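Local coordinates for histidine acid phosphatase (PDB 6RXD), which probably removes phosphate groups from inositol polyphosphates such as phytate and from 2,3-bisphosphoglycerate, as a histidine acid phosphatase of the MINPP subfamily, at residues A18-D21 with A22-S25; S86-T89 with A90-E94; D353-K357 with G358-A362. All coordinates share one frame; numbering follows the deposited sequence. Where two conformers were deposited one is given.

Contact 1 of 3, residues A18-D21 with A22-S25; sequences APND and ATAS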
loop_
_atom_site.group_PDB
_atom_site.type_symbol
_atom_site.label_atom_id
_atom_site.label_comp_id
_atom_site.label_asym_id
_atom_site.label_seq_id
_atom_site.Cartn_x
_atom_site.Cartn_y
_atom_site.Cartn_z
ATOM N N ALA A 18 10.338 9.638 1.031
ATOM C CA ALA A 18 11.565 9.310 0.298
ATOM C C ALA A 18 12.779 9.499 1.205
ATOM O O ALA A 18 12.765 10.353 2.093
ATOM C CB ALA A 18 11.689 10.174 -0.942
ATOM N N PRO A 19 13.831 8.694 0.996
ATOM C CA PRO A 19 14.999 8.840 1.869
ATOM C C PRO A 19 15.704 10.169 1.637
ATOM O O PRO A 19 15.755 10.656 0.505
ATOM C CB PRO A 19 15.897 7.675 1.439
ATOM C CG PRO A 19 15.541 7.450 -0.019
ATOM C CD PRO A 19 14.042 7.680 -0.060
ATOM N N ASN A 20 16.226 10.767 2.701
ATOM C CA ASN A 20 17.028 11.970 2.530
ATOM C C ASN A 20 18.402 11.610 1.982
ATOM O O ASN A 20 18.768 10.432 1.939
ATOM C CB ASN A 20 17.131 12.773 3.833
ATOM C CG ASN A 20 17.714 11.969 4.992
ATOM O OD1 ASN A 20 18.580 11.114 4.809
ATOM N ND2 ASN A 20 17.242 12.254 6.200
ATOM N N ASP A 21 19.161 12.619 1.570
ATOM C CA ASP A 21 20.478 12.382 0.978
ATOM C C ASP A 21 21.434 11.615 1.897
ATOM O O ASP A 21 22.249 10.826 1.429
ATOM C CB ASP A 21 21.105 13.706 0.530
ATOM C CG ASP A 21 20.473 14.246 -0.735
ATOM O OD1 ASP A 21 21.106 15.100 -1.395
ATOM O OD2 ASP A 21 19.350 13.812 -1.071
ATOM N N ALA A 22 21.327 11.849 3.201
ATOM C CA ALA A 22 22.157 11.148 4.175
ATOM C C ALA A 22 21.871 9.648 4.159
ATOM O O ALA A 22 22.788 8.825 4.110
ATOM C CB ALA A 22 21.919 11.707 5.556
ATOM N N THR A 23 20.591 9.301 4.209
ATOM C CA THR A 23 20.177 7.899 4.179
ATOM C C THR A 23 20.620 7.206 2.893
ATOM O O THR A 23 21.228 6.131 2.927
ATOM C CB THR A 23 18.653 7.766 4.341
ATOM O OG1 THR A 23 18.272 8.225 5.646
ATOM C CG2 THR A 23 18.223 6.311 4.175
ATOM N N ALA A 24 20.340 7.834 1.756
ATOM C CA ALA A 24 20.616 7.218 0.462
ATOM C C ALA A 24 22.111 7.064 0.185
ATOM O O ALA A 24 22.514 6.210 -0.610
ATOM C CB ALA A 24 19.939 8.008 -0.651
ATOM N N SER A 25 22.926 7.895 0.836
ATOM C CA SER A 25 24.378 7.852 0.672
ATOM C C SER A 25 25.074 6.949 1.688
ATOM O O SER A 25 26.289 6.762 1.617
ATOM C CB SER A 25 24.965 9.261 0.785
ATOM O OG SER A 25 24.754 9.783 2.088
HETATM O O HOH W 1 15.610 9.103 5.386
#

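Contact 2 of 3, residues S86-T89 with A90-E94; sequences SGIT and AANVE. With ZN (zinc ion), chain D.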
loop_
_atom_site.group_PDB
_atom_site.type_symbol
_atom_site.label_atom_id
_atom_site.label_comp_id
_atom_site.label_asym_id
_atom_site.label_seq_id
_atom_site.Cartn_x
_atom_site.Cartn_y
_atom_site.Cartn_z
ATOM N N SER A 86 -16.135 20.936 -2.782
ATOM C CA SER A 86 -16.112 21.262 -4.210
ATOM C C SER A 86 -14.710 21.132 -4.783
ATOM O O SER A 86 -14.516 20.657 -5.901
ATOM C CB SER A 86 -16.625 22.684 -4.444
ATOM O OG SER A 86 -17.992 22.777 -4.117
ATOM N N GLY A 87 -13.723 21.565 -3.997
ATOM C CA GLY A 87 -12.335 21.516 -4.421
ATOM C C GLY A 87 -11.801 20.106 -4.621
ATOM O O GLY A 87 -11.163 19.830 -5.635
ATOM N N ILE A 88 -12.041 19.208 -3.666
ATOM C CA ILE A 88 -11.525 17.847 -3.823
ATOM C C ILE A 88 -12.284 17.097 -4.922
ATOM O O ILE A 88 -11.717 16.274 -5.652
ATOM C CB ILE A 88 -11.478 17.056 -2.484
ATOM C CG1 ILE A 88 -10.584 15.817 -2.640
ATOM C CG2 ILE A 88 -12.875 16.660 -2.020
ATOM C CD1 ILE A 88 -10.023 15.289 -1.330
ATOM N N THR A 89 -13.562 17.411 -5.072
ATOM C CA THR A 89 -14.338 16.812 -6.150
ATOM C C THR A 89 -13.802 17.278 -7.501
ATOM O O THR A 89 -13.577 16.471 -8.404
ATOM C CB THR A 89 -15.818 17.151 -5.987
ATOM O OG1 THR A 89 -16.297 16.501 -4.807
ATOM C CG2 THR A 89 -16.646 16.680 -7.201
ATOM N N ALA A 90 -13.558 18.580 -7.628
ATOM C CA ALA A 90 -13.032 19.115 -8.877
ATOM C C ALA A 90 -11.665 18.536 -9.221
ATOM O O ALA A 90 -11.365 18.300 -10.386
ATOM C CB ALA A 90 -12.976 20.642 -8.825
ATOM N N ALA A 91 -10.830 18.314 -8.215
ATOM C CA ALA A 91 -9.516 17.727 -8.442
ATOM C C ALA A 91 -9.653 16.301 -8.985
ATOM O O ALA A 91 -8.919 15.884 -9.893
ATOM C CB ALA A 91 -8.708 17.738 -7.163
ATOM N N ASN A 92 -10.592 15.555 -8.421
ATOM C CA ASN A 92 -10.846 14.195 -8.884
ATOM C C ASN A 92 -11.495 14.110 -10.256
ATOM O O ASN A 92 -11.185 13.209 -11.043
ATOM C CB ASN A 92 -11.691 13.449 -7.851
ATOM C CG ASN A 92 -10.860 12.921 -6.719
ATOM O OD1 ASN A 92 -10.178 11.904 -6.871
ATOM N ND2 ASN A 92 -10.887 13.613 -5.580
ATOM N N VAL A 93 -12.383 15.049 -10.553
ATOM C CA VAL A 93 -13.024 15.070 -11.860
ATOM C C VAL A 93 -11.972 15.294 -12.939
ATOM O O VAL A 93 -11.955 14.616 -13.971
ATOM C CB VAL A 93 -14.130 16.138 -11.918
ATOM C CG1 VAL A 93 -14.524 16.437 -13.357
ATOM C CG2 VAL A 93 -15.340 15.669 -11.126
ATOM N N GLU A 94 -11.047 16.203 -12.669
ATOM C CA GLU A 94 -9.991 16.488 -13.631
ATOM C C GLU A 94 -9.022 15.324 -13.812
ATOM O O GLU A 94 -8.621 15.004 -14.932
ATOM C CB GLU A 94 -9.223 17.731 -13.206
ATOM C CG GLU A 94 -8.086 18.046 -14.127
ATOM C CD GLU A 94 -7.255 19.170 -13.612
ATOM O OE1 GLU A 94 -6.990 20.115 -14.385
ATOM O OE2 GLU A 94 -6.853 19.100 -12.428
HETATM ZN ZN ZN D . -7.084 21.350 -12.198
HETATM O O HOH W 2 -8.816 22.866 -12.958
#

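Contact 3 of 3, residues D353-K357 with G358-A362; sequences DFYEK and GPSYA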
loop_
_atom_site.group_PDB
_atom_site.type_symbol
_atom_site.label_atom_id
_atom_site.label_comp_id
_atom_site.label_asym_id
_atom_site.label_seq_id
_atom_site.Cartn_x
_atom_site.Cartn_y
_atom_site.Cartn_z
ATOM N N ASP A 353 -7.702 -3.573 8.530
ATOM C CA ASP A 353 -6.608 -4.105 7.713
ATOM C C ASP A 353 -5.781 -5.110 8.508
ATOM O O ASP A 353 -5.409 -6.165 7.998
ATOM C CB ASP A 353 -5.710 -2.976 7.217
ATOM C CG ASP A 353 -6.359 -2.142 6.131
ATOM O OD1 ASP A 353 -7.223 -2.663 5.390
ATOM O OD2 ASP A 353 -5.989 -0.957 6.022
ATOM N N PHE A 354 -5.488 -4.766 9.760
ATOM C CA PHE A 354 -4.694 -5.629 10.618
ATOM C C PHE A 354 -5.311 -7.019 10.743
ATOM O O PHE A 354 -4.612 -8.028 10.613
ATOM C CB PHE A 354 -4.527 -5.000 12.016
ATOM C CG PHE A 354 -3.838 -5.898 12.991
ATOM C CD1 PHE A 354 -2.451 -5.911 13.081
ATOM C CD2 PHE A 354 -4.580 -6.757 13.799
ATOM C CE1 PHE A 354 -1.806 -6.764 13.960
ATOM C CE2 PHE A 354 -3.941 -7.618 14.691
ATOM C CZ PHE A 354 -2.554 -7.622 14.768
ATOM N N TYR A 355 -6.613 -7.067 11.014
ATOM C CA TYR A 355 -7.294 -8.342 11.237
ATOM C C TYR A 355 -7.528 -9.169 9.978
ATOM O O TYR A 355 -7.530 -10.402 10.042
ATOM C CB TYR A 355 -8.635 -8.124 11.961
ATOM C CG TYR A 355 -8.505 -8.060 13.470
ATOM C CD1 TYR A 355 -8.104 -9.178 14.195
ATOM C CD2 TYR A 355 -8.786 -6.890 14.162
ATOM C CE1 TYR A 355 -7.984 -9.123 15.577
ATOM C CE2 TYR A 355 -8.673 -6.827 15.534
ATOM C CZ TYR A 355 -8.263 -7.942 16.234
ATOM O OH TYR A 355 -8.159 -7.887 17.598
ATOM N N GLU A 356 -7.739 -8.501 8.848
ATOM C CA GLU A 356 -8.119 -9.198 7.626
ATOM C C GLU A 356 -6.929 -9.501 6.726
ATOM O O GLU A 356 -6.953 -10.456 5.952
ATOM C CB GLU A 356 -9.157 -8.375 6.852
ATOM C CG GLU A 356 -10.472 -8.191 7.588
ATOM C CD GLU A 356 -11.407 -7.219 6.891
ATOM O OE1 GLU A 356 -11.223 -6.953 5.682
ATOM O OE2 GLU A 356 -12.332 -6.715 7.557
ATOM N N LYS A 357 -5.880 -8.683 6.834
ATOM C CA LYS A 357 -4.765 -8.733 5.885
ATOM C C LYS A 357 -3.373 -8.774 6.516
ATOM O O LYS A 357 -2.391 -9.065 5.829
ATOM C CB LYS A 357 -4.862 -7.523 4.941
ATOM C CG LYS A 357 -6.195 -7.487 4.182
ATOM C CD LYS A 357 -6.475 -6.160 3.483
ATOM C CE LYS A 357 -7.834 -6.194 2.782
ATOM N NZ LYS A 357 -8.135 -4.922 2.049
ATOM N N GLY A 358 -3.290 -8.484 7.807
ATOM C CA GLY A 358 -2.008 -8.403 8.485
ATOM C C GLY A 358 -1.791 -9.586 9.409
ATOM O O GLY A 358 -2.321 -10.671 9.168
ATOM N N PRO A 359 -1.017 -9.385 10.484
ATOM C CA PRO A 359 -0.724 -10.486 11.413
ATOM C C PRO A 359 -2.002 -11.057 12.038
ATOM O O PRO A 359 -2.069 -12.261 12.336
ATOM C CB PRO A 359 0.132 -9.815 12.489
ATOM C CG PRO A 359 0.783 -8.668 11.786
ATOM C CD PRO A 359 -0.276 -8.155 10.830
ATOM N N SER A 360 -2.996 -10.189 12.233
ATOM C CA SER A 360 -4.292 -10.592 12.789
ATOM C C SER A 360 -4.110 -11.290 14.138
ATOM O O SER A 360 -3.178 -10.979 14.880
ATOM C CB SER A 360 -5.051 -11.469 11.790
ATOM O OG SER A 360 -6.434 -11.574 12.142
ATOM N N TYR A 361 -5.001 -12.222 14.461
ATOM C CA TYR A 361 -5.047 -12.786 15.811
ATOM C C TYR A 361 -4.152 -14.010 16.015
ATOM O O TYR A 361 -3.874 -14.755 15.075
ATOM C CB TYR A 361 -6.505 -13.088 16.221
ATOM C CG TYR A 361 -7.155 -14.269 15.505
ATOM C CD1 TYR A 361 -7.050 -15.556 16.014
ATOM C CD2 TYR A 361 -7.887 -14.086 14.340
ATOM C CE1 TYR A 361 -7.659 -16.633 15.385
ATOM C CE2 TYR A 361 -8.487 -15.157 13.694
ATOM C CZ TYR A 361 -8.371 -16.427 14.223
ATOM O OH TYR A 361 -8.976 -17.494 13.592
ATOM N N ALA A 362 -3.711 -14.210 17.255
ATOM C CA ALA A 362 -2.827 -15.327 17.591
ATOM C C ALA A 362 -3.553 -16.659 17.444
ATOM O O ALA A 362 -4.726 -16.769 17.787
ATOM C CB ALA A 362 -2.292 -15.173 19.004
#

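Contact 1 of 3, residues A18-D21 with A22-S25
Asn20 sits just ahead of the short helix 21-24 and reaches forward to Thr23, where its side-chain oxygen takes up an amide that has no helical carbonyl before it. Asn20 CG occupies the crowded position between its own N and carbonyl carbon (chi1 57°), which swings OD1 in over the first turn. There Asn20 OD1 accepts from Thr23 N at 2.8 Å, with the donor almost in line with the side-chain C=O bond. Thr23 OG1 lies on the same oxygen's flank, 3.0 Å from Asn20 OD1, but its one proton has a water within reach as well, which accepts from Asn20 N, and the bond is not settled. The two side chains cross at about a right angle.

The first torsion of Thr23 also places its methyl, since Thr23 CG2 points away from the backbone N and meets Pro19 CB at 3.8 Å. Pro19 thus lies against the apolar branch while Asn20 meets the polar one; beyond the turn the proline also rests on Arg114 of helix 102-118. The first helical backbone bond, Ala24 N to Asn20 O, is 3.0 Å long. At the far end Ser25 OG curls back between two carbonyls, 2.8 Å from Asp21 O and 3.0 Å from Ala22 O, and which of them receives its proton is undecided.

Asparagine at the N-cap, bonded to the amide three residues on, is a classic helix cap. In place of the direct return bond of a capping box, a water lies between Thr23 OG1 and Asn20 N.

Contact 2 of 3, residues S86-T89 with A90-E94
Two torsions fold Asn92 back on Ile88, one turn earlier in the helix: chi1 of -81° lays CG beside the residue's own N, and chi2 of -77° turns ND2 toward the preceding turn. Asn92 ND2 then donates to Ile88 O at 2.8 Å, a carbonyl that also takes the regular helical bond from Asn92 N at 3.1 Å. The two donors approach from opposite faces of the carbonyl plane, ND2 standing 40° out of it instead of on a lone pair. Ile88 runs alongside the amide and points the same way, with Ile88 CG1 3.7 Å from Asn92 ND2. Since Asn92 OD1 is bonded to Leu50 N, both ends of this buried amide are engaged and its rotation is fixed.

On another flank Val93 CG2 comes within 3.3 Å of Thr89 O, which accepts from Val93 N. The hydroxyl of Thr89 turns elsewhere, to Leu85 O and Asp56.

Further along, Glu94 stretches away from the helix and holds a zinc ion with both carboxylate oxygens, OE1 at 2.5 Å and OE2 at 2.3 Å. A water and His326 are also ligands, and the methyl of Ala91 packs near that histidine. An alpha-helix with a side-chain amide doubling one backbone bond thus leads into a zinc site made by a bidentate glutamate and a histidine.

Contact 3 of 3, residues D353-K357 with G358-A362
Helix 339-357 gives way here to the loop that leads on to helix 372-386, and the chain turns back so that Pro359 and Ser360 lie against the final turn through Phe354 and Tyr355. Gly358 N still reaches Phe354 O, though by a weak bond of 3.1 Å, and Pro359, which has no N-H, cannot prolong the series.

The phenyl ring of Phe354 turns one face to Ser360. CG stands opposite the backbone N (chi1 174°), which carries the ring out along the loop; Ser360 N then lies 3.6 Å above the Phe354 ring plane, displaced toward the rim. Pro359 crosses the phenylalanine at about a right angle, Pro359 CD lying 3.8 Å from Phe354 CE1. Elsewhere the same aromatic stacks with Tyr427 and meets Trp434 edge-to-face.

Ser360 makes the stronger polar link. Ser360 OG donates to Tyr355 O at 2.6 Å, approaching well to the side of the carbonyl, with a C=O...O angle of 119° and only a slight tilt from the plane. Ser360 OG also lies at the edge of the tyrosine ring, 3.6 Å from Tyr355 CD1, and Tyr361 CB follows at 4.3 Å from Tyr355 CE1. The phenol end goes elsewhere, to Tyr427 N.

Two charged residues of the last turn have partners elsewhere. Lys357 forms a salt bridge with Glu401 of helix 400-410, whereas Glu356 crowds Glu228 and Glu352, a closeness that may raise the carboxylates' affinity for a proton or a metal. All three glutamates have been seen to bind zinc in this protein, though no zinc is modelled on them here. Contact 3 is thus a helix C-terminus closed by a serine-to-carbonyl bond and an aromatic cover, alongside a three-glutamate metal site.

In the fold
The three contacts follow one another along the chain, none enclosing or crossing another, and each joins consecutive residues instead of closing a long loop. Contact 1 starts helix 21-24 just before the first strand, 34-44, of the main mixed sheet and rests on helix 102-118. Contact 2 comes next, in the later turns of helix 75-95, which it connects through zinc to His326, far on in the sequence. Contact 3 ends helix 339-357, beside helices 206-220, 222-232 and 400-410. Their centres lie about 32 to 34 Å from each other, so together they sample a helix start, a helix body and a helix end at well-separated places in the fold.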